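Local coordinates for uncharacterized protein Q64V53_BACFR (Bacteroides fragilis, PDB 2RA8), which is of unknown function but joins a WGR domain, a module thought to bind nucleic acids in other proteins, to a leucine-rich-repeat domain, at residues W16-R21 against G54-E59; D24-Y29 against T38-F43; E122-I127 against I159-L164; D129-N134 against S165-A170; L298-V303 against Q328-M333. All coordinates share one frame; numbering follows the deposited sequence.

How the contacts relate
The five contacts sample two domains of one chain, in sequence order. Contacts 1 and 2, with centres 9 Å apart, lie in the WGR domain. They share its antiparallel sheet, where strands 13-21 and 24-31 are neighbours, and contact 2 falls in the chain between the two segments of contact 1. Contacts 3 and 4, with centres 12 Å apart, lie in the leucine-rich-repeat domain with its parallel sheet; both use helix 125-132, and their segments alternate along the chain. Contact 5 belongs to the same domain but lies near its C-terminal end, its centre 43 Å from that of contact 3. A compact N-terminal module thus precedes a repeat domain whose sampled contacts are each local, joining segments some 25 to 32 residues apart.

Contact 1: residues W16-R21 against G54-E59; sequences WSIDVR and GKLIAE
Ile-18 and Trp-16, two residues apart on one strand, point from the same face of the sheet toward helix 46-62 and meet Leu-56 and Ile-57. From CB of Ile-18 the side chain forks. The short branch, CG2, lies 3.7 Å from Ile-57 CD1 and as near to CG1 of that residue, so it rests along the end of the Ile-57 chain. The long branch leaves anti to the backbone N (chi1 -173°) and continues almost straight through CG1, which carries CD1 over to Leu-56; there CD1 sits 3.8 Å from Leu-56 CD1. One isoleucine therefore divides its two branches between consecutive residues of the helix. The Trp-16 indole crosses both helix side chains at about a right angle, its CZ2 3.8 Å from Leu-56 CB and its CH2 4.0 Å from Ile-57 CG1. Lys-60, one residue beyond the helix segment, adds a cation-pi contact with the indole. No hydrogen bond joins the two segments; the contact is apolar. Strand and helix segments run nearly antiparallel, at 163°, with axes 9.8 Å apart, a helix-on-antiparallel-sheet packing that makes part of the apolar core between sheet and helix in this WGR domain.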
# COMPACT_ATOMS: atom_id res chain seq x y z
N TRP A 16 -9.00 -15.64 -13.24
CA TRP A 16 -9.97 -14.64 -13.63
C TRP A 16 -10.52 -15.11 -14.95
O TRP A 16 -9.74 -15.40 -15.87
CB TRP A 16 -9.28 -13.28 -13.78
CG TRP A 16 -10.17 -12.14 -14.22
CD1 TRP A 16 -10.92 -11.33 -13.41
CD2 TRP A 16 -10.38 -11.69 -15.56
NE1 TRP A 16 -11.59 -10.39 -14.18
CE2 TRP A 16 -11.28 -10.59 -15.49
CE3 TRP A 16 -9.90 -12.10 -16.81
CZ2 TRP A 16 -11.70 -9.91 -16.64
CZ3 TRP A 16 -10.32 -11.42 -17.95
CH2 TRP A 16 -11.22 -10.33 -17.85
N SER A 17 -11.83 -15.25 -15.05
CA SER A 17 -12.44 -15.68 -16.31
C SER A 17 -13.51 -14.71 -16.73
O SER A 17 -14.14 -14.06 -15.89
CB SER A 17 -13.03 -17.10 -16.19
OG SER A 17 -14.22 -17.14 -15.42
N ILE A 18 -13.70 -14.60 -18.03
CA ILE A 18 -14.71 -13.69 -18.56
C ILE A 18 -15.48 -14.32 -19.68
O ILE A 18 -14.94 -15.10 -20.48
CB ILE A 18 -14.06 -12.35 -19.04
CG1 ILE A 18 -15.15 -11.35 -19.42
CG2 ILE A 18 -13.10 -12.61 -20.21
CD1 ILE A 18 -14.63 -9.92 -19.63
N ASP A 19 -16.77 -14.01 -19.73
CA ASP A 19 -17.66 -14.56 -20.74
C ASP A 19 -18.71 -13.55 -21.07
O ASP A 19 -19.21 -12.88 -20.16
CB ASP A 19 -18.32 -15.84 -20.21
CG ASP A 19 -19.02 -16.65 -21.29
OD1 ASP A 19 -18.62 -16.56 -22.47
OD2 ASP A 19 -19.96 -17.40 -20.95
N VAL A 20 -19.03 -13.40 -22.35
CA VAL A 20 -20.07 -12.46 -22.74
C VAL A 20 -21.26 -13.22 -23.25
O VAL A 20 -21.15 -14.00 -24.20
CB VAL A 20 -19.61 -11.48 -23.84
CG1 VAL A 20 -20.79 -10.58 -24.25
CG2 VAL A 20 -18.46 -10.61 -23.35
N ARG A 21 -22.41 -13.01 -22.62
CA ARG A 21 -23.64 -13.66 -23.05
C ARG A 21 -24.69 -12.61 -23.23
O ARG A 21 -25.21 -12.06 -22.25
CB ARG A 21 -24.08 -14.71 -22.02
CG ARG A 21 -23.24 -15.98 -22.07
CD ARG A 21 -23.76 -17.03 -21.10
NE ARG A 21 -22.95 -18.25 -21.16
CZ ARG A 21 -23.20 -19.35 -20.47
NH1 ARG A 21 -24.25 -19.40 -19.65
NH2 ARG A 21 -22.41 -20.41 -20.59
N GLY A 54 -13.41 -6.63 -23.94
CA GLY A 54 -12.11 -6.49 -24.55
C GLY A 54 -11.16 -5.69 -23.68
O GLY A 54 -10.00 -6.07 -23.50
N LYS A 55 -11.66 -4.59 -23.11
CA LYS A 55 -10.82 -3.76 -22.26
C LYS A 55 -10.40 -4.46 -20.98
O LYS A 55 -9.28 -4.27 -20.51
CB LYS A 55 -11.54 -2.44 -21.92
CG LYS A 55 -11.87 -1.61 -23.16
CD LYS A 55 -12.25 -0.18 -22.80
CE LYS A 55 -11.05 0.62 -22.29
NZ LYS A 55 -11.39 2.04 -22.04
N LEU A 56 -11.29 -5.26 -20.41
CA LEU A 56 -10.98 -5.99 -19.19
C LEU A 56 -9.88 -6.99 -19.46
O LEU A 56 -8.91 -7.11 -18.70
CB LEU A 56 -12.22 -6.72 -18.68
CG LEU A 56 -13.36 -5.83 -18.16
CD1 LEU A 56 -14.54 -6.68 -17.73
CD2 LEU A 56 -12.86 -4.99 -17.00
N ILE A 57 -10.03 -7.73 -20.56
CA ILE A 57 -9.04 -8.73 -20.94
C ILE A 57 -7.69 -8.08 -21.15
O ILE A 57 -6.70 -8.48 -20.54
CB ILE A 57 -9.51 -9.48 -22.22
CG1 ILE A 57 -10.67 -10.40 -21.85
CG2 ILE A 57 -8.35 -10.27 -22.85
CD1 ILE A 57 -11.32 -11.10 -23.04
N ALA A 58 -7.63 -7.05 -22.00
CA ALA A 58 -6.37 -6.36 -22.27
C ALA A 58 -5.71 -5.94 -20.99
O ALA A 58 -4.49 -6.06 -20.84
CB ALA A 58 -6.63 -5.13 -23.15
N GLU A 59 -6.51 -5.44 -20.06
CA GLU A 59 -6.02 -4.99 -18.77
C GLU A 59 -5.42 -6.12 -17.96
O GLU A 59 -4.37 -5.95 -17.32
CB GLU A 59 -7.16 -4.35 -17.98
CG GLU A 59 -6.76 -3.75 -16.66
CD GLU A 59 -7.97 -3.30 -15.86
OE1 GLU A 59 -8.91 -2.73 -16.46
OE2 GLU A 59 -7.99 -3.50 -14.62

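Contact 2: residues D24-Y29 against T38-F43; sequences DVIVNY and TQVKNF
Gln-39, Val-25 and Asp-24 bury much of the surface here, each in a different way. Gln-39 faces Val-27 in a hydrogen-bonded antiparallel pair with two backbone bonds, of which Val-27 N to Gln-39 O, 2.8 Å long, is nearly straight at 171°. Its side chain, extended beyond CG, brings CD to 3.5 Å from Tyr-29 CE1, the amide inclined 59° to the phenol ring. Tyr-29 OH itself is hydrogen-bonded to Glu-153 O of the second subunit, and Gln-39 packs on Trp-158 of that subunit.

Val-25 pairs with Lys-41 through likewise two backbone bonds, among them Val-25 N to Lys-41 O at 2.9 Å. Its CG2 branch, anti to the carbonyl carbon, reaches Phe-43 CE2 at a close 3.4 Å. A water accepts from Lys-41 NZ at 2.8 Å and gives a weak bond to Val-25 O, a loose link between the ammonium group and the strand.

On the face opposite Val-25 and Gln-39, Asp-24 CB lies 4.1 Å from Val-40 CG1. The approach of its carboxylate to Asn-42 OD1 brings two acceptors together and is doubtful; Asn-42 OD1 is hydrogen-bonded to Thr-23 OG1.

The resulting hairpin forms one edge of the sheet within this chain, with strand 24-31 flanked on its other side by strand 13-21 and with Val-25 and Phe-43 packed on Ala-49 of helix 46-62.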
# COMPACT_ATOMS: atom_id res chain seq x y z
N ASP A 24 -24.76 -9.12 -21.32
CA ASP A 24 -24.12 -9.31 -20.02
C ASP A 24 -22.70 -9.80 -20.11
O ASP A 24 -22.39 -10.70 -20.90
CB ASP A 24 -24.92 -10.30 -19.16
CG ASP A 24 -26.28 -9.75 -18.73
OD1 ASP A 24 -26.34 -8.57 -18.34
OD2 ASP A 24 -27.27 -10.50 -18.78
N VAL A 25 -21.83 -9.21 -19.30
CA VAL A 25 -20.43 -9.62 -19.22
C VAL A 25 -20.34 -10.32 -17.88
O VAL A 25 -20.67 -9.74 -16.84
CB VAL A 25 -19.46 -8.41 -19.23
CG1 VAL A 25 -18.04 -8.89 -18.99
CG2 VAL A 25 -19.55 -7.68 -20.58
N ILE A 26 -19.92 -11.58 -17.90
CA ILE A 26 -19.82 -12.38 -16.69
C ILE A 26 -18.38 -12.68 -16.30
O ILE A 26 -17.66 -13.37 -17.03
CB ILE A 26 -20.59 -13.70 -16.85
CG1 ILE A 26 -22.02 -13.41 -17.32
CG2 ILE A 26 -20.60 -14.47 -15.53
CD1 ILE A 26 -22.79 -14.63 -17.73
N VAL A 27 -17.98 -12.17 -15.14
CA VAL A 27 -16.64 -12.36 -14.61
C VAL A 27 -16.68 -13.29 -13.41
O VAL A 27 -17.59 -13.21 -12.57
CB VAL A 27 -16.02 -11.00 -14.17
CG1 VAL A 27 -14.83 -11.22 -13.26
CG2 VAL A 27 -15.59 -10.20 -15.40
N ASN A 28 -15.69 -14.17 -13.34
CA ASN A 28 -15.56 -15.13 -12.25
C ASN A 28 -14.11 -15.06 -11.82
O ASN A 28 -13.21 -15.27 -12.64
CB ASN A 28 -15.90 -16.54 -12.76
CG ASN A 28 -15.80 -17.60 -11.68
OD1 ASN A 28 -15.56 -18.77 -11.97
ND2 ASN A 28 -16.00 -17.20 -10.43
N TYR A 29 -13.87 -14.77 -10.55
CA TYR A 29 -12.50 -14.66 -10.04
C TYR A 29 -12.32 -15.17 -8.65
O TYR A 29 -13.23 -15.09 -7.82
CB TYR A 29 -12.03 -13.20 -10.07
CG TYR A 29 -12.77 -12.28 -9.10
CD1 TYR A 29 -14.07 -11.85 -9.36
CD2 TYR A 29 -12.16 -11.87 -7.92
CE1 TYR A 29 -14.75 -11.03 -8.46
CE2 TYR A 29 -12.83 -11.04 -7.01
CZ TYR A 29 -14.12 -10.63 -7.29
OH TYR A 29 -14.78 -9.81 -6.40
N THR A 38 -18.48 -14.19 -8.45
CA THR A 38 -19.00 -13.86 -9.77
C THR A 38 -19.62 -12.50 -9.82
O THR A 38 -20.38 -12.11 -8.93
CB THR A 38 -20.04 -14.90 -10.24
OG1 THR A 38 -19.39 -16.16 -10.43
CG2 THR A 38 -20.70 -14.46 -11.54
N GLN A 39 -19.29 -11.75 -10.87
CA GLN A 39 -19.81 -10.42 -11.07
C GLN A 39 -20.41 -10.37 -12.45
O GLN A 39 -19.81 -10.84 -13.42
CB GLN A 39 -18.68 -9.38 -10.96
CG GLN A 39 -17.93 -9.42 -9.64
CD GLN A 39 -16.83 -8.38 -9.56
OE1 GLN A 39 -16.04 -8.22 -10.48
NE2 GLN A 39 -16.77 -7.67 -8.43
N VAL A 40 -21.62 -9.83 -12.53
CA VAL A 40 -22.33 -9.71 -13.79
C VAL A 40 -22.62 -8.26 -14.04
O VAL A 40 -23.05 -7.52 -13.15
CB VAL A 40 -23.65 -10.49 -13.74
CG1 VAL A 40 -24.31 -10.49 -15.11
CG2 VAL A 40 -23.38 -11.91 -13.26
N LYS A 41 -22.36 -7.81 -15.27
CA LYS A 41 -22.58 -6.42 -15.61
C LYS A 41 -23.32 -6.33 -16.91
O LYS A 41 -22.86 -6.85 -17.94
CB LYS A 41 -21.23 -5.70 -15.71
CG LYS A 41 -21.32 -4.19 -15.81
CD LYS A 41 -20.04 -3.51 -15.31
CE LYS A 41 -18.78 -3.93 -16.09
NZ LYS A 41 -18.20 -5.26 -15.69
N ASN A 42 -24.49 -5.69 -16.88
CA ASN A 42 -25.31 -5.55 -18.07
C ASN A 42 -24.96 -4.32 -18.85
O ASN A 42 -24.59 -3.29 -18.29
CB ASN A 42 -26.79 -5.51 -17.69
CG ASN A 42 -27.70 -5.59 -18.90
OD1 ASN A 42 -27.55 -6.48 -19.74
ND2 ASN A 42 -28.65 -4.67 -19.00
N PHE A 43 -25.07 -4.43 -20.17
CA PHE A 43 -24.75 -3.33 -21.07
C PHE A 43 -25.90 -3.03 -22.01
O PHE A 43 -26.77 -3.87 -22.23
CB PHE A 43 -23.48 -3.66 -21.87
CG PHE A 43 -22.24 -3.65 -21.04
CD1 PHE A 43 -21.44 -2.51 -20.99
CD2 PHE A 43 -21.90 -4.74 -20.25
CE1 PHE A 43 -20.33 -2.46 -20.17
CE2 PHE A 43 -20.80 -4.69 -19.43
CZ PHE A 43 -20.01 -3.55 -19.38
O HOH W 1 -18.54 -7.88 -14.91

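Contact 3: residues E122-I127 against I159-L164; sequences EDCSDI and IEQVDL
An Asx turn at Asp-123, just before helix 125-132, meets the loop of Glu-160 and Val-162 in the repeat domain. Asp-123 OD1 accepts from Ser-125 N at 3.0 Å, the donor standing above the carboxylate plane rather than within it. This bond restrains the carboxylate, whose CG lies 3.7 Å from Val-162 CG1, the two side chains crossing at about a right angle, while Ser-125 OG approaches the same methyl. The other branch, Val-162 CG2, is 3.7 Å from Cys-124 SG, so the two methyls of the valine are divided between the aspartate and the sulfur of the N-cap residue. With chi1 at 50°, SG falls between the backbone N and the carbonyl carbon, which directs it toward the loop and within 3.3 Å of Gln-161 OE1. That amide is held mainly by its other end, NE2 bonding to Gly-181 O, with Trp-146 NE1 giving OE1 a weak bond. Between the backbones, Cys-124 N to Glu-160 O is a weak bond of 3.3 Å with an angle of 126°, beside a CA-H...O contact from Asp-123. Loops that lead into helices 125-132 and 165-169 thus pack side by side, consistent with a leucine-rich-repeat solenoid.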
# COMPACT_ATOMS: atom_id res chain seq x y z
N GLU A 122 15.86 -12.22 17.63
CA GLU A 122 16.68 -13.33 17.14
C GLU A 122 16.95 -13.20 15.65
O GLU A 122 16.18 -12.56 14.94
CB GLU A 122 15.97 -14.68 17.34
CG GLU A 122 15.15 -14.86 18.62
CD GLU A 122 13.70 -14.39 18.49
OE1 GLU A 122 12.84 -14.90 19.24
OE2 GLU A 122 13.42 -13.51 17.65
N ASP A 123 18.04 -13.79 15.17
CA ASP A 123 18.31 -13.74 13.74
C ASP A 123 17.51 -14.90 13.18
O ASP A 123 16.73 -15.50 13.92
CB ASP A 123 19.81 -13.92 13.41
CG ASP A 123 20.45 -15.11 14.12
OD1 ASP A 123 19.76 -16.11 14.38
OD2 ASP A 123 21.66 -15.03 14.41
N CYS A 124 17.68 -15.23 11.91
CA CYS A 124 16.88 -16.33 11.36
C CYS A 124 17.63 -17.64 11.32
O CYS A 124 17.38 -18.47 10.45
CB CYS A 124 16.39 -15.96 9.96
SG CYS A 124 17.70 -15.35 8.87
N SER A 125 18.53 -17.83 12.28
CA SER A 125 19.34 -19.05 12.36
C SER A 125 18.56 -20.35 12.43
O SER A 125 18.97 -21.35 11.82
CB SER A 125 20.27 -18.99 13.57
OG SER A 125 21.61 -18.89 13.14
N ASP A 126 17.47 -20.36 13.18
CA ASP A 126 16.64 -21.56 13.33
C ASP A 126 16.08 -21.97 12.01
O ASP A 126 16.00 -23.16 11.70
CB ASP A 126 15.48 -21.30 14.29
CG ASP A 126 15.88 -21.45 15.74
OD1 ASP A 126 16.95 -20.94 16.12
OD2 ASP A 126 15.10 -22.06 16.50
N ILE A 127 15.67 -20.98 11.22
CA ILE A 127 15.09 -21.22 9.91
C ILE A 127 16.15 -21.75 8.96
O ILE A 127 15.95 -22.76 8.29
CB ILE A 127 14.48 -19.92 9.35
CG1 ILE A 127 13.62 -19.23 10.44
CG2 ILE A 127 13.67 -20.21 8.11
CD1 ILE A 127 12.47 -20.09 10.96
N ILE A 159 16.19 -6.10 10.14
CA ILE A 159 16.08 -7.51 9.80
C ILE A 159 17.42 -8.15 10.01
O ILE A 159 18.42 -7.71 9.45
CB ILE A 159 15.63 -7.67 8.33
CG1 ILE A 159 14.31 -6.94 8.12
CG2 ILE A 159 15.46 -9.15 7.98
CD1 ILE A 159 13.82 -6.96 6.67
N GLU A 160 17.46 -9.19 10.84
CA GLU A 160 18.71 -9.90 11.13
C GLU A 160 18.85 -11.18 10.34
O GLU A 160 18.24 -12.20 10.67
CB GLU A 160 18.81 -10.22 12.63
CG GLU A 160 18.85 -8.99 13.53
CD GLU A 160 19.88 -7.98 13.07
OE1 GLU A 160 21.04 -8.38 12.83
OE2 GLU A 160 19.53 -6.78 12.95
N GLN A 161 19.68 -11.13 9.31
CA GLN A 161 19.91 -12.29 8.47
C GLN A 161 21.07 -13.13 8.96
O GLN A 161 21.65 -12.85 10.01
CB GLN A 161 20.17 -11.84 7.03
CG GLN A 161 19.05 -10.97 6.44
CD GLN A 161 17.79 -11.77 6.16
OE1 GLN A 161 17.49 -12.74 6.84
NE2 GLN A 161 17.03 -11.33 5.16
N VAL A 162 21.41 -14.17 8.21
CA VAL A 162 22.51 -15.06 8.55
C VAL A 162 23.12 -15.48 7.25
O VAL A 162 22.72 -15.01 6.19
CB VAL A 162 22.02 -16.33 9.29
CG1 VAL A 162 21.43 -15.96 10.65
CG2 VAL A 162 21.00 -17.05 8.44
N ASP A 163 24.11 -16.36 7.30
CA ASP A 163 24.71 -16.85 6.06
C ASP A 163 23.68 -17.76 5.43
O ASP A 163 23.33 -18.79 6.00
CB ASP A 163 25.99 -17.62 6.37
CG ASP A 163 26.56 -18.31 5.15
OD1 ASP A 163 26.32 -17.85 4.02
OD2 ASP A 163 27.27 -19.32 5.34
N LEU A 164 23.16 -17.39 4.27
CA LEU A 164 22.15 -18.23 3.63
C LEU A 164 22.72 -19.16 2.58
O LEU A 164 21.98 -19.86 1.90
CB LEU A 164 21.05 -17.37 2.97
CG LEU A 164 20.14 -16.50 3.86
CD1 LEU A 164 19.05 -15.86 2.99
CD2 LEU A 164 19.51 -17.35 4.95

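Contact 4: residues D129-N134 against S165-A170; sequences DGIVEN and SPVLDA
Val-132 and Pro-166 meet without any flat ring or amide between them: the proline ring is puckered and is touched at CB by Val-132 CG2, 3.5 Å away. The nearby flat group is the indole of Trp-146. In this leucine-rich-repeat domain, helices 125-132 and 165-169 lie beside the parallel sheet, and both place a side chain, Ile-131 and Val-167, on that tryptophan of strand 143-146.

Val-132 does its work with a single methyl: CG2, anti to the carbonyl carbon, presses on the proline and comes within 3.6 Å of Pro-166 O, while Val-167 CG2 is more distant at 4.3 Å. Alongside, Ile-131 CD1 at the end of its long branch lies 4.0 Å from Val-167 CG1, and Ile-131 CG2 meets the Ala-170 methyl CB at 4.2 Å. The isoleucine thus touches two residues three apart, Val-167 and Ala-170.

The carboxylate of Asp-169 takes no part in this apolar seam and forms salt bridges with Lys-190 and Arg-192, while Ser-165 OG is bonded to Lys-190 NZ. Within the first segment the flat amide of Asn-134 folds back on the preceding turn of chain, where ND2 donates to Gly-130 O at 2.8 Å and 150°, the acceptor lying 20° out of the amide plane.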
# COMPACT_ATOMS: atom_id res chain seq x y z
N ASP A 129 19.02 -23.14 9.70
CA ASP A 129 19.45 -24.44 10.22
C ASP A 129 18.40 -25.49 9.98
O ASP A 129 18.72 -26.61 9.54
CB ASP A 129 19.74 -24.35 11.72
CG ASP A 129 21.04 -23.62 12.02
OD1 ASP A 129 21.32 -22.59 11.36
OD2 ASP A 129 21.79 -24.07 12.92
N GLY A 130 17.15 -25.15 10.27
CA GLY A 130 16.06 -26.08 10.07
C GLY A 130 15.99 -26.56 8.63
O GLY A 130 15.82 -27.76 8.38
N ILE A 131 16.12 -25.65 7.68
CA ILE A 131 16.07 -26.03 6.27
C ILE A 131 17.25 -26.90 5.90
O ILE A 131 17.08 -27.96 5.29
CB ILE A 131 16.04 -24.77 5.35
CG1 ILE A 131 14.67 -24.08 5.45
CG2 ILE A 131 16.33 -25.17 3.90
CD1 ILE A 131 14.63 -22.68 4.80
N VAL A 132 18.45 -26.49 6.30
CA VAL A 132 19.66 -27.25 6.00
C VAL A 132 19.58 -28.66 6.54
O VAL A 132 20.08 -29.60 5.91
CB VAL A 132 20.91 -26.53 6.59
CG1 VAL A 132 22.16 -27.41 6.43
CG2 VAL A 132 21.12 -25.21 5.87
N GLU A 133 18.92 -28.83 7.69
CA GLU A 133 18.80 -30.15 8.31
C GLU A 133 17.68 -30.97 7.73
O GLU A 133 17.51 -32.13 8.08
CB GLU A 133 18.59 -30.00 9.82
CG GLU A 133 19.79 -29.43 10.58
CD GLU A 133 19.46 -29.09 12.04
OE1 GLU A 133 19.02 -29.99 12.78
OE2 GLU A 133 19.64 -27.92 12.44
N ASN A 134 16.90 -30.36 6.84
CA ASN A 134 15.79 -31.05 6.19
C ASN A 134 15.78 -30.76 4.71
O ASN A 134 14.73 -30.48 4.13
CB ASN A 134 14.45 -30.61 6.81
CG ASN A 134 14.32 -31.04 8.26
OD1 ASN A 134 14.11 -32.22 8.55
ND2 ASN A 134 14.44 -30.09 9.18
N SER A 165 24.04 -19.19 2.44
CA SER A 165 24.63 -20.08 1.44
C SER A 165 24.22 -21.53 1.66
O SER A 165 24.00 -22.27 0.70
CB SER A 165 26.15 -19.97 1.42
OG SER A 165 26.70 -20.78 0.40
N PRO A 166 24.13 -21.97 2.93
CA PRO A 166 23.74 -23.37 3.14
C PRO A 166 22.30 -23.64 2.77
O PRO A 166 21.96 -24.76 2.37
CB PRO A 166 23.99 -23.57 4.64
CG PRO A 166 25.14 -22.65 4.90
CD PRO A 166 24.71 -21.40 4.16
N VAL A 167 21.46 -22.62 2.90
CA VAL A 167 20.05 -22.75 2.55
C VAL A 167 19.91 -22.84 1.06
O VAL A 167 19.14 -23.66 0.55
CB VAL A 167 19.23 -21.55 3.09
CG1 VAL A 167 17.80 -21.60 2.55
CG2 VAL A 167 19.21 -21.58 4.61
N LEU A 168 20.66 -22.01 0.34
CA LEU A 168 20.61 -22.04 -1.11
C LEU A 168 21.17 -23.37 -1.61
O LEU A 168 20.73 -23.89 -2.63
CB LEU A 168 21.41 -20.87 -1.70
CG LEU A 168 20.94 -19.46 -1.28
CD1 LEU A 168 21.82 -18.42 -1.94
CD2 LEU A 168 19.48 -19.24 -1.67
N ASP A 169 22.13 -23.94 -0.88
CA ASP A 169 22.72 -25.22 -1.28
C ASP A 169 21.73 -26.35 -1.13
O ASP A 169 21.80 -27.34 -1.86
CB ASP A 169 23.98 -25.54 -0.46
CG ASP A 169 25.13 -24.58 -0.73
OD1 ASP A 169 25.08 -23.84 -1.74
OD2 ASP A 169 26.09 -24.57 0.06
N ALA A 170 20.81 -26.22 -0.17
CA ALA A 170 19.77 -27.23 0.08
C ALA A 170 18.59 -27.12 -0.90
O ALA A 170 17.69 -27.96 -0.90
CB ALA A 170 19.26 -27.11 1.53

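Contact 5: residues L298-V303 against Q328-M333; sequences LLLDHV and QKSLPM
Leu-300 and Val-303 face Ser-330, Leu-331 and Pro-332 where helices 293-300 and 321-330 of the leucine-rich-repeat domain come to their ends. The two side chains of the first segment approach differently. Val-303 has its CB directed at the partner, and its CG1 stands among three groups: Pro-332 CD at 4.4 Å, the carbonyl oxygen of Ser-330, and Leu-331 CD2 at 4.5 Å. Leu-300 starts off to the side, with CG anti to the carbonyl carbon (chi1 -68°), and of its two methyls it is CD2 that meets the second segment. That methyl lies 4.4 Å from Leu-331 CD2, so one leucine methyl of the second segment serves both residues of the first. Leu-331 is the first residue to leave helical geometry after helix 321-330, and its side chain also packs on Ile-306 of helix 303-306. Elsewhere, Leu-300 lies along helix 321-330, touching Met-323, Glu-326 and Leu-327, which continues the same seam toward the helix start. The contact is mostly apolar, and no hydrogen bond joins the segments. Its tightest point is Leu-300 CD2 against Ser-330 CB, 3.5 Å apart, beside a hydroxyl, Ser-330 OG, that is weakly bonded to Glu-326 O.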
# COMPACT_ATOMS: atom_id res chain seq x y z
N LEU A 298 21.54 12.18 -19.74
CA LEU A 298 22.49 11.25 -20.34
C LEU A 298 21.81 10.31 -21.30
O LEU A 298 22.32 10.05 -22.39
CB LEU A 298 23.21 10.45 -19.24
CG LEU A 298 23.89 11.24 -18.12
CD1 LEU A 298 24.51 10.26 -17.15
CD2 LEU A 298 24.95 12.18 -18.67
N LEU A 299 20.65 9.81 -20.90
CA LEU A 299 19.90 8.89 -21.76
C LEU A 299 19.56 9.55 -23.06
O LEU A 299 19.78 8.97 -24.13
CB LEU A 299 18.60 8.46 -21.08
CG LEU A 299 18.71 7.60 -19.83
CD1 LEU A 299 17.35 7.53 -19.15
CD2 LEU A 299 19.22 6.21 -20.19
N LEU A 300 19.02 10.76 -22.98
CA LEU A 300 18.64 11.51 -24.17
C LEU A 300 19.81 11.85 -25.07
O LEU A 300 19.65 11.95 -26.28
CB LEU A 300 17.91 12.80 -23.79
CG LEU A 300 16.53 12.63 -23.15
CD1 LEU A 300 15.99 13.99 -22.71
CD2 LEU A 300 15.59 11.97 -24.13
N ASP A 301 20.99 12.03 -24.48
CA ASP A 301 22.20 12.34 -25.24
C ASP A 301 22.79 11.09 -25.85
O ASP A 301 23.79 11.15 -26.57
CB ASP A 301 23.29 12.98 -24.35
CG ASP A 301 22.92 14.39 -23.88
OD1 ASP A 301 22.19 15.10 -24.59
OD2 ASP A 301 23.40 14.79 -22.80
N HIS A 302 22.19 9.95 -25.55
CA HIS A 302 22.69 8.67 -26.05
C HIS A 302 21.58 7.71 -26.39
O HIS A 302 21.62 6.55 -25.99
CB HIS A 302 23.58 8.01 -25.00
CG HIS A 302 24.84 8.76 -24.73
ND1 HIS A 302 25.87 8.85 -25.65
CD2 HIS A 302 25.26 9.45 -23.64
CE1 HIS A 302 26.85 9.56 -25.14
NE2 HIS A 302 26.51 9.94 -23.92
N VAL A 303 20.58 8.19 -27.13
CA VAL A 303 19.45 7.34 -27.52
C VAL A 303 19.95 6.15 -28.31
O VAL A 303 19.36 5.07 -28.25
CB VAL A 303 18.44 8.12 -28.37
CG1 VAL A 303 17.21 7.27 -28.62
CG2 VAL A 303 18.06 9.42 -27.68
N GLN A 328 9.42 11.18 -22.58
CA GLN A 328 8.24 10.53 -23.14
C GLN A 328 8.25 10.58 -24.65
O GLN A 328 8.06 9.56 -25.32
CB GLN A 328 6.97 11.23 -22.63
CG GLN A 328 5.89 10.32 -22.05
CD GLN A 328 6.16 9.94 -20.61
OE1 GLN A 328 5.32 9.32 -19.95
NE2 GLN A 328 7.33 10.31 -20.10
N LYS A 329 8.49 11.76 -25.20
CA LYS A 329 8.50 11.97 -26.65
C LYS A 329 9.75 11.54 -27.37
O LYS A 329 9.68 11.12 -28.53
CB LYS A 329 8.22 13.44 -26.97
CG LYS A 329 7.83 13.69 -28.41
CD LYS A 329 7.69 15.18 -28.70
CE LYS A 329 7.01 15.42 -30.04
NZ LYS A 329 7.71 14.74 -31.16
N SER A 330 10.90 11.65 -26.71
CA SER A 330 12.17 11.28 -27.34
C SER A 330 12.57 9.82 -27.23
O SER A 330 13.39 9.34 -28.01
CB SER A 330 13.30 12.15 -26.77
OG SER A 330 13.07 13.52 -27.05
N LEU A 331 12.00 9.09 -26.27
CA LEU A 331 12.34 7.67 -26.13
C LEU A 331 11.27 6.81 -26.77
O LEU A 331 10.09 6.95 -26.48
CB LEU A 331 12.52 7.30 -24.65
CG LEU A 331 13.72 7.98 -23.97
CD1 LEU A 331 13.88 7.47 -22.55
CD2 LEU A 331 14.99 7.70 -24.77
N PRO A 332 11.68 5.89 -27.67
CA PRO A 332 10.75 5.00 -28.37
C PRO A 332 10.17 3.83 -27.62
O PRO A 332 9.14 3.30 -28.03
CB PRO A 332 11.57 4.54 -29.58
CG PRO A 332 12.95 4.45 -29.00
CD PRO A 332 13.06 5.73 -28.19
N MSE A 333 10.79 3.42 -26.53
CA MSE A 333 10.26 2.27 -25.79
C MSE A 333 9.49 2.65 -24.56
O MSE A 333 9.42 3.81 -24.17
CB MSE A 333 11.39 1.31 -25.40
CG MSE A 333 12.15 1.68 -24.14
SE MSE A 333 13.01 3.41 -24.18
CE MSE A 333 14.47 2.98 -25.38